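Local structure of CG8862 (Drosophila melanogaster, 3ISM) at residues Lys24-Gly29 against Leu237-Ile243; Asp38-Ser42 against Trp52-His56. The protein probably cleaves DNA and RNA as a magnesium-dependent, non-specific endonuclease of the mitochondrion. All coordinates share one frame; numbering follows the deposited sequence.

Contact 1: residues Lys24-Gly29 against Leu237-Ile243; sequences KYGFPG and LLFFDQI
The ring of Tyr25 is sandwiched between two aliphatic chains: CD1 of Ile243 sits over one face, 3.8 Å from the ring centroid and shifted toward the rim, while CG of Lys24 covers the opposite face over its centre. CB of Gln242 approaches the edge. Ile243 gets there because its CG1 lies beside the backbone N (chi1 -50°) and the chain then runs out straight to CD1. The Phe240 ring takes Tyr25 CG at its edge, in plane; the two ring planes make 53°, with Tyr25 CB 3.5 Å from Phe240 CD1. Farther along, Pro28 sets CG 4.1 Å from CD1 of Phe239, and CD2 of Leu237 lies 3.4 Å from the Pro28 carbonyl O.

The backbones are tied at one point. Gln242 N donates to Tyr25 O over 3.0 Å in a nearly straight bond, but the donor stands 38° out of the carbonyl plane. That N-H belongs to the type I turn Phe240-Ile243, so the Tyr25 carbonyl is held against the turn. A water bridges next door, giving a proton to Gly26 O and accepting one from Phe240 N. Beyond it, Pro28 CA makes a short CA-H...O contact of 3.2 Å with Leu238 O. On the outer side, Gln242 NE2 donates to OD1 of Asp241 at 2.8 Å, linking the two side chains, which lie close against Gly26.

Both loops pack on the large sheet, with Phe239 and Phe240 reaching strand 189-197; Glu197 there takes both Lys24 NZ and Tyr25 OH. The loops therefore meet chiefly through apolar and aromatic side chains that also rest on the sheet, with one direct backbone hydrogen bond and one water bridge as the polar links.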
ATOM      1  N   LYS B  24      23.415   6.328   9.563  1.00 26.71           N
ATOM      2  CA  LYS B  24      24.252   5.624  10.537  1.00 26.76           C
ATOM      3  C   LYS B  24      23.649   4.318  11.088  1.00 26.75           C
ATOM      4  O   LYS B  24      24.344   3.307  11.231  1.00 26.61           O
ATOM      5  CB  LYS B  24      24.530   6.571  11.704  1.00 26.06           C
ATOM      6  CG  LYS B  24      25.348   5.975  12.833  1.00 27.47           C
ATOM      7  CD  LYS B  24      25.722   7.052  13.826  1.00 26.88           C
ATOM      8  CE  LYS B  24      26.387   6.485  15.039  1.00 28.93           C
ATOM      9  NZ  LYS B  24      26.917   7.592  15.884  1.00 29.42           N
ATOM     10  N   TYR B  25      22.362   4.359  11.410  1.00 26.43           N
ATOM     11  CA  TYR B  25      21.708   3.239  12.079  1.00 26.86           C
ATOM     12  C   TYR B  25      20.932   2.311  11.141  1.00 26.84           C
ATOM     13  O   TYR B  25      20.187   1.446  11.596  1.00 27.11           O
ATOM     14  CB  TYR B  25      20.826   3.757  13.217  1.00 26.52           C
ATOM     15  CG  TYR B  25      21.642   4.349  14.353  1.00 26.57           C
ATOM     16  CD1 TYR B  25      21.546   5.703  14.680  1.00 26.70           C
ATOM     17  CD2 TYR B  25      22.536   3.562  15.077  1.00 27.20           C
ATOM     18  CE1 TYR B  25      22.308   6.253  15.709  1.00 26.82           C
ATOM     19  CE2 TYR B  25      23.296   4.100  16.129  1.00 27.77           C
ATOM     20  CZ  TYR B  25      23.171   5.448  16.434  1.00 26.70           C
ATOM     21  OH  TYR B  25      23.913   5.988  17.454  1.00 27.25           O
ATOM     22  N   GLY B  26      21.116   2.485   9.837  1.00 26.94           N
ATOM     23  CA  GLY B  26      20.522   1.573   8.862  1.00 27.45           C
ATOM     24  C   GLY B  26      19.432   2.217   8.044  1.00 27.75           C
ATOM     25  O   GLY B  26      18.977   3.320   8.359  1.00 28.26           O
ATOM     26  N   PHE B  27      19.017   1.518   6.993  1.00 27.64           N
ATOM     27  CA  PHE B  27      17.933   1.948   6.122  1.00 27.74           C
ATOM     28  C   PHE B  27      16.615   1.275   6.494  1.00 27.42           C
ATOM     29  O   PHE B  27      16.546   0.054   6.503  1.00 27.50           O
ATOM     30  CB  PHE B  27      18.268   1.584   4.659  1.00 28.21           C
ATOM     31  CG  PHE B  27      19.333   2.454   4.038  1.00 28.69           C
ATOM     32  CD1 PHE B  27      19.007   3.335   3.013  1.00 29.36           C
ATOM     33  CD2 PHE B  27      20.656   2.383   4.465  1.00 29.18           C
ATOM     34  CE1 PHE B  27      19.981   4.146   2.420  1.00 29.55           C
ATOM     35  CE2 PHE B  27      21.647   3.193   3.886  1.00 31.31           C
ATOM     36  CZ  PHE B  27      21.298   4.081   2.855  1.00 30.81           C
ATOM     37  N   PRO B  28      15.553   2.060   6.764  1.00 27.35           N
ATOM     38  CA  PRO B  28      14.227   1.438   6.987  1.00 27.81           C
ATOM     39  C   PRO B  28      13.737   0.544   5.832  1.00 28.23           C
ATOM     40  O   PRO B  28      13.064  -0.473   6.070  1.00 27.77           O
ATOM     41  CB  PRO B  28      13.292   2.647   7.164  1.00 27.74           C
ATOM     42  CG  PRO B  28      14.215   3.737   7.683  1.00 26.90           C
ATOM     43  CD  PRO B  28      15.482   3.529   6.880  1.00 27.05           C
ATOM     44  N   GLY B  29      14.082   0.914   4.604  1.00 28.45           N
ATOM     45  CA  GLY B  29      13.684   0.151   3.424  1.00 29.64           C
ATOM     46  C   GLY B  29      14.496   0.646   2.250  1.00 30.69           C
ATOM     47  O   GLY B  29      15.272   1.597   2.388  1.00 29.94           O
ATOM     48  N   LEU B 237       8.311  -1.500   7.845  1.00 29.62           N
ATOM     49  CA  LEU B 237       9.693  -0.992   7.855  1.00 30.22           C
ATOM     50  C   LEU B 237      10.342  -1.353   9.167  1.00 29.89           C
ATOM     51  O   LEU B 237       9.649  -1.510  10.158  1.00 29.95           O
ATOM     52  CB  LEU B 237       9.715   0.542   7.737  1.00 29.40           C
ATOM     53  CG  LEU B 237       9.165   1.170   6.447  1.00 30.94           C
ATOM     54  CD1 LEU B 237       9.040   2.700   6.552  1.00 28.43           C
ATOM     55  CD2 LEU B 237      10.024   0.764   5.247  1.00 29.36           C
ATOM     56  N   LEU B 238      11.668  -1.450   9.188  1.00 30.66           N
ATOM     57  CA  LEU B 238      12.397  -1.591  10.451  1.00 30.82           C
ATOM     58  C   LEU B 238      13.285  -0.373  10.686  1.00 30.99           C
ATOM     59  O   LEU B 238      14.131  -0.029   9.850  1.00 31.19           O
ATOM     60  CB  LEU B 238      13.219  -2.886  10.488  1.00 30.91           C
ATOM     61  CG  LEU B 238      12.460  -4.221  10.386  1.00 31.73           C
ATOM     62  CD1 LEU B 238      13.442  -5.334  10.015  1.00 33.38           C
ATOM     63  CD2 LEU B 238      11.695  -4.582  11.671  1.00 30.96           C
ATOM     64  N   PHE B 239      13.098   0.270  11.833  1.00 31.67           N
ATOM     65  CA  PHE B 239      13.829   1.501  12.165  1.00 31.39           C
ATOM     66  C   PHE B 239      15.016   1.202  13.055  1.00 31.81           C
ATOM     67  O   PHE B 239      14.948   0.327  13.941  1.00 31.86           O
ATOM     68  CB  PHE B 239      12.899   2.542  12.824  1.00 31.19           C
ATOM     69  CG  PHE B 239      11.622   2.770  12.068  1.00 30.55           C
ATOM     70  CD1 PHE B 239      11.619   3.481  10.867  1.00 30.69           C
ATOM     71  CD2 PHE B 239      10.425   2.260  12.544  1.00 29.30           C
ATOM     72  CE1 PHE B 239      10.431   3.678  10.154  1.00 29.01           C
ATOM     73  CE2 PHE B 239       9.236   2.439  11.840  1.00 29.56           C
ATOM     74  CZ  PHE B 239       9.239   3.170  10.642  1.00 29.45           C
ATOM     75  N   PHE B 240      16.120   1.908  12.794  1.00 31.98           N
ATOM     76  CA  PHE B 240      17.321   1.784  13.604  1.00 32.44           C
ATOM     77  C   PHE B 240      17.723   0.311  13.765  1.00 33.27           C
ATOM     78  O   PHE B 240      18.062  -0.151  14.865  1.00 33.26           O
ATOM     79  CB  PHE B 240      17.116   2.508  14.950  1.00 31.62           C
ATOM     80  CG  PHE B 240      16.801   3.986  14.793  1.00 31.24           C
ATOM     81  CD1 PHE B 240      17.829   4.921  14.653  1.00 29.12           C
ATOM     82  CD2 PHE B 240      15.487   4.435  14.742  1.00 29.19           C
ATOM     83  CE1 PHE B 240      17.548   6.265  14.485  1.00 29.38           C
ATOM     84  CE2 PHE B 240      15.201   5.782  14.574  1.00 27.73           C
ATOM     85  CZ  PHE B 240      16.229   6.699  14.443  1.00 28.87           C
ATOM     86  N   ASP B 241      17.688  -0.412  12.641  1.00 34.60           N
ATOM     87  CA  ASP B 241      18.019  -1.842  12.592  1.00 35.50           C
ATOM     88  C   ASP B 241      19.427  -2.192  13.085  1.00 35.88           C
ATOM     89  O   ASP B 241      19.659  -3.325  13.503  1.00 36.32           O
ATOM     90  CB  ASP B 241      17.731  -2.451  11.190  1.00 36.12           C
ATOM     91  CG  ASP B 241      18.663  -1.918  10.080  1.00 37.66           C
ATOM     92  OD1 ASP B 241      19.881  -1.765  10.317  1.00 40.12           O
ATOM     93  OD2 ASP B 241      18.171  -1.665   8.945  1.00 40.19           O
ATOM     94  N   GLN B 242      20.351  -1.226  13.055  1.00 36.22           N
ATOM     95  CA  GLN B 242      21.704  -1.429  13.603  1.00 36.87           C
ATOM     96  C   GLN B 242      21.757  -1.398  15.137  1.00 37.09           C
ATOM     97  O   GLN B 242      22.736  -1.829  15.729  1.00 36.74           O
ATOM     98  CB  GLN B 242      22.710  -0.414  13.026  1.00 36.93           C
ATOM     99  CG  GLN B 242      22.898  -0.480  11.501  1.00 37.56           C
ATOM    100  CD  GLN B 242      23.423  -1.823  11.036  1.00 38.81           C
ATOM    101  OE1 GLN B 242      24.576  -2.175  11.297  1.00 39.95           O
ATOM    102  NE2 GLN B 242      22.578  -2.585  10.351  1.00 37.34           N
ATOM    103  N   ILE B 243      20.705  -0.889  15.774  1.00 37.68           N
ATOM    104  CA  ILE B 243      20.600  -0.904  17.238  1.00 38.31           C
ATOM    105  C   ILE B 243      19.763  -2.090  17.728  1.00 38.42           C
ATOM    106  O   ILE B 243      18.604  -2.231  17.353  1.00 38.33           O
ATOM    107  CB  ILE B 243      19.945   0.393  17.769  1.00 38.45           C
ATOM    108  CG1 ILE B 243      20.633   1.623  17.171  1.00 38.85           C
ATOM    109  CG2 ILE B 243      19.972   0.433  19.310  1.00 38.15           C
ATOM    110  CD1 ILE B 243      19.974   2.955  17.527  1.00 38.71           C
TER
HETATM  111  O   HOH W   1      16.607   3.075  10.197  1.00 22.92           O

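Contact 2: residues Asp38-Ser42 against Trp52-His56; sequences DYVLS and WVFEH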
ATOM      1  N   ASP B  38      20.864  17.257   2.829  1.00 31.54           N
ATOM      2  CA  ASP B  38      20.793  17.147   4.294  1.00 31.17           C
ATOM      3  C   ASP B  38      19.651  16.263   4.791  1.00 30.69           C
ATOM      4  O   ASP B  38      19.348  16.251   5.981  1.00 30.96           O
ATOM      5  CB  ASP B  38      20.735  18.534   4.954  1.00 31.02           C
ATOM      6  CG  ASP B  38      21.193  18.517   6.420  1.00 31.79           C
ATOM      7  OD1 ASP B  38      22.201  17.846   6.732  1.00 32.07           O
ATOM      8  OD2 ASP B  38      20.554  19.196   7.264  1.00 32.18           O
ATOM      9  N   TYR B  39      19.023  15.520   3.884  1.00 30.22           N
ATOM     10  CA  TYR B  39      18.094  14.455   4.277  1.00 29.99           C
ATOM     11  C   TYR B  39      18.066  13.339   3.242  1.00 30.01           C
ATOM     12  O   TYR B  39      18.588  13.500   2.135  1.00 30.34           O
ATOM     13  CB  TYR B  39      16.684  14.984   4.586  1.00 29.18           C
ATOM     14  CG  TYR B  39      15.850  15.483   3.414  1.00 29.03           C
ATOM     15  CD1 TYR B  39      14.791  14.727   2.927  1.00 29.13           C
ATOM     16  CD2 TYR B  39      16.080  16.729   2.838  1.00 28.04           C
ATOM     17  CE1 TYR B  39      14.003  15.184   1.885  1.00 28.90           C
ATOM     18  CE2 TYR B  39      15.289  17.197   1.797  1.00 26.96           C
ATOM     19  CZ  TYR B  39      14.257  16.422   1.328  1.00 28.65           C
ATOM     20  OH  TYR B  39      13.460  16.866   0.285  1.00 29.53           O
ATOM     21  N   VAL B  40      17.494  12.205   3.627  1.00 29.53           N
ATOM     22  CA  VAL B  40      17.367  11.051   2.739  1.00 30.40           C
ATOM     23  C   VAL B  40      15.881  10.724   2.575  1.00 30.83           C
ATOM     24  O   VAL B  40      15.111  10.838   3.525  1.00 30.75           O
ATOM     25  CB  VAL B  40      18.177   9.825   3.260  1.00 29.90           C
ATOM     26  CG1 VAL B  40      18.054   8.639   2.314  1.00 29.79           C
ATOM     27  CG2 VAL B  40      19.654  10.190   3.430  1.00 29.46           C
ATOM     28  N   LEU B  41      15.483  10.345   1.366  1.00 31.37           N
ATOM     29  CA  LEU B  41      14.077  10.125   1.050  1.00 32.27           C
ATOM     30  C   LEU B  41      13.858   8.811   0.312  1.00 32.00           C
ATOM     31  O   LEU B  41      14.525   8.549  -0.679  1.00 32.65           O
ATOM     32  CB  LEU B  41      13.561  11.289   0.202  1.00 32.43           C
ATOM     33  CG  LEU B  41      12.100  11.259  -0.276  1.00 34.70           C
ATOM     34  CD1 LEU B  41      11.461  12.598   0.057  1.00 35.74           C
ATOM     35  CD2 LEU B  41      12.007  11.011  -1.754  1.00 36.46           C
ATOM     36  N   SER B  42      12.911   8.002   0.786  1.00 31.65           N
ATOM     37  CA  SER B  42      12.433   6.852   0.036  1.00 30.91           C
ATOM     38  C   SER B  42      11.057   7.229  -0.498  1.00 30.39           C
ATOM     39  O   SER B  42      10.181   7.609   0.275  1.00 29.44           O
ATOM     40  CB  SER B  42      12.362   5.620   0.925  1.00 31.23           C
ATOM     41  OG  SER B  42      11.607   4.560   0.349  1.00 33.93           O
ATOM     42  N   TRP B  52       9.264   7.114   3.527  1.00 27.79           N
ATOM     43  CA  TRP B  52       9.920   7.650   4.724  1.00 27.56           C
ATOM     44  C   TRP B  52      10.938   8.716   4.334  1.00 27.86           C
ATOM     45  O   TRP B  52      11.385   8.782   3.169  1.00 27.49           O
ATOM     46  CB  TRP B  52      10.614   6.544   5.561  1.00 27.21           C
ATOM     47  CG  TRP B  52      11.589   5.648   4.812  1.00 26.08           C
ATOM     48  CD1 TRP B  52      11.322   4.422   4.281  1.00 26.94           C
ATOM     49  CD2 TRP B  52      12.983   5.895   4.554  1.00 26.35           C
ATOM     50  NE1 TRP B  52      12.447   3.897   3.682  1.00 26.55           N
ATOM     51  CE2 TRP B  52      13.482   4.780   3.837  1.00 27.50           C
ATOM     52  CE3 TRP B  52      13.850   6.949   4.837  1.00 25.97           C
ATOM     53  CZ2 TRP B  52      14.809   4.698   3.402  1.00 26.34           C
ATOM     54  CZ3 TRP B  52      15.185   6.863   4.400  1.00 26.94           C
ATOM     55  CH2 TRP B  52      15.637   5.754   3.683  1.00 26.51           C
ATOM     56  N   VAL B  53      11.275   9.578   5.293  1.00 27.73           N
ATOM     57  CA  VAL B  53      12.470  10.395   5.164  1.00 27.60           C
ATOM     58  C   VAL B  53      13.335  10.166   6.416  1.00 27.81           C
ATOM     59  O   VAL B  53      12.825   9.722   7.458  1.00 26.81           O
ATOM     60  CB  VAL B  53      12.157  11.904   5.007  1.00 28.00           C
ATOM     61  CG1 VAL B  53      11.336  12.177   3.769  1.00 27.60           C
ATOM     62  CG2 VAL B  53      11.451  12.443   6.255  1.00 28.17           C
ATOM     63  N   PHE B  54      14.628  10.471   6.302  1.00 27.19           N
ATOM     64  CA  PHE B  54      15.542  10.296   7.405  1.00 27.76           C
ATOM     65  C   PHE B  54      16.392  11.555   7.596  1.00 27.39           C
ATOM     66  O   PHE B  54      16.848  12.173   6.629  1.00 27.17           O
ATOM     67  CB  PHE B  54      16.436   9.057   7.215  1.00 28.28           C
ATOM     68  CG  PHE B  54      16.606   8.257   8.470  1.00 29.66           C
ATOM     69  CD1 PHE B  54      15.873   7.090   8.666  1.00 31.36           C
ATOM     70  CD2 PHE B  54      17.439   8.713   9.491  1.00 29.57           C
ATOM     71  CE1 PHE B  54      15.996   6.367   9.860  1.00 33.12           C
ATOM     72  CE2 PHE B  54      17.560   8.002  10.683  1.00 32.24           C
ATOM     73  CZ  PHE B  54      16.829   6.829  10.873  1.00 30.52           C
ATOM     74  N   GLU B  55      16.589  11.932   8.850  1.00 26.80           N
ATOM     75  CA  GLU B  55      17.295  13.176   9.184  1.00 26.38           C
ATOM     76  C   GLU B  55      18.231  12.923  10.348  1.00 26.05           C
ATOM     77  O   GLU B  55      17.945  12.107  11.218  1.00 25.08           O
ATOM     78  CB  GLU B  55      16.309  14.283   9.561  1.00 25.71           C
ATOM     79  CG  GLU B  55      15.326  14.726   8.440  1.00 26.34           C
ATOM     80  CD  GLU B  55      14.192  15.618   8.982  1.00 26.83           C
ATOM     81  OE1 GLU B  55      13.422  15.149   9.849  1.00 27.00           O
ATOM     82  OE2 GLU B  55      14.066  16.783   8.545  1.00 25.82           O
ATOM     83  N   HIS B  56      19.362  13.622  10.342  1.00 26.10           N
ATOM     84  CA  HIS B  56      20.264  13.628  11.468  1.00 25.99           C
ATOM     85  C   HIS B  56      20.438  15.085  11.870  1.00 26.26           C
ATOM     86  O   HIS B  56      21.044  15.863  11.141  1.00 26.40           O
ATOM     87  CB  HIS B  56      21.609  12.968  11.112  1.00 25.57           C
ATOM     88  CG  HIS B  56      22.744  13.390  12.000  1.00 24.71           C
ATOM     89  ND1 HIS B  56      23.945  13.844  11.503  1.00 24.82           N
ATOM     90  CD2 HIS B  56      22.849  13.454  13.351  1.00 22.96           C
ATOM     91  CE1 HIS B  56      24.746  14.165  12.508  1.00 24.07           C
ATOM     92  NE2 HIS B  56      24.102  13.943  13.641  1.00 24.63           N
TER
HETATM   93  O   HOH W   2      19.471  15.851   8.648  1.00 29.42           O
HETATM   94  O   HOH W   3      11.718   2.108   1.526  1.00 21.34           O
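Trp52 turns its CG between its own backbone N and carbonyl carbon (chi1 53°), which swings the indole back across the neighbouring strand and under Ser42. CB of Ser42 then rests over the five-membered ring, 3.4 Å from its centroid, and a chi1 of 166° sets OG anti to the Ser42 backbone N, toward NE1. There a water joins the two groups, donating to Ser42 OG and accepting from Trp52 NE1 at 2.9 Å; Ser42 OG also bonds to Asp31 O. Val40 points the same way as Trp52 and lies alongside it, its CG1 4.0 Å from CZ3 of the six-membered ring.

These residues belong to the beta hairpin of strands 40-44 and 49-57, part of the large mixed sheet of this His-Me finger nuclease. Val40 and Phe54 form a hydrogen-bonded antiparallel pair: Val40 N reaches Phe54 O in the carbonyl plane, and Phe54 N returns to Val40 O at 2.8 Å. Ser42 and Trp52 make the next such pair, with a firm bond from Ser42 N to Trp52 O (2.9 Å) and a weak one from Trp52 N to Ser42 O. Between them Leu41 and Val53 form a non-hydrogen-bonded pair, where Leu41 CD1 meets Val53 CG1 at 3.7 Å on the face away from the indole.

Beyond Val40 and Phe54, Tyr39 still faces Glu55, its CB 4.1 Å from Glu55 CG; at Asp38 and His56 a water bridges Asp38 O and His56 N. Glu55 OE2 is gripped by His108 and Asn107, and its side chain comes within about 7 Å of that of Glu141, a magnesium-binding residue of this protein; that of Tyr39 stands about as far from that of His101, the predicted proton acceptor.

Overall arrangement
From the N terminus the chain leaves helix 16-22, runs through 24-29 and enters the first sheet strand, 33-35. Contact 2 then closes a short hairpin loop, bringing 52-56 back beside 38-42 with nine residues between. Contact 1 closes far later, when 237-243, after helix 228-235, returns to 24-29 across 207 intervening residues; contact 2 is nested inside that loop. The centres lie 12 Å apart and the two touch directly: Phe240 meets Phe54 edge-to-face, while Pro28 and Leu237 pack on Trp52. Contact 1 thus lays the two loops over the large sheet, and contact 2 joins two of its strands, with Tyr39 and Glu55 on the side toward the active site.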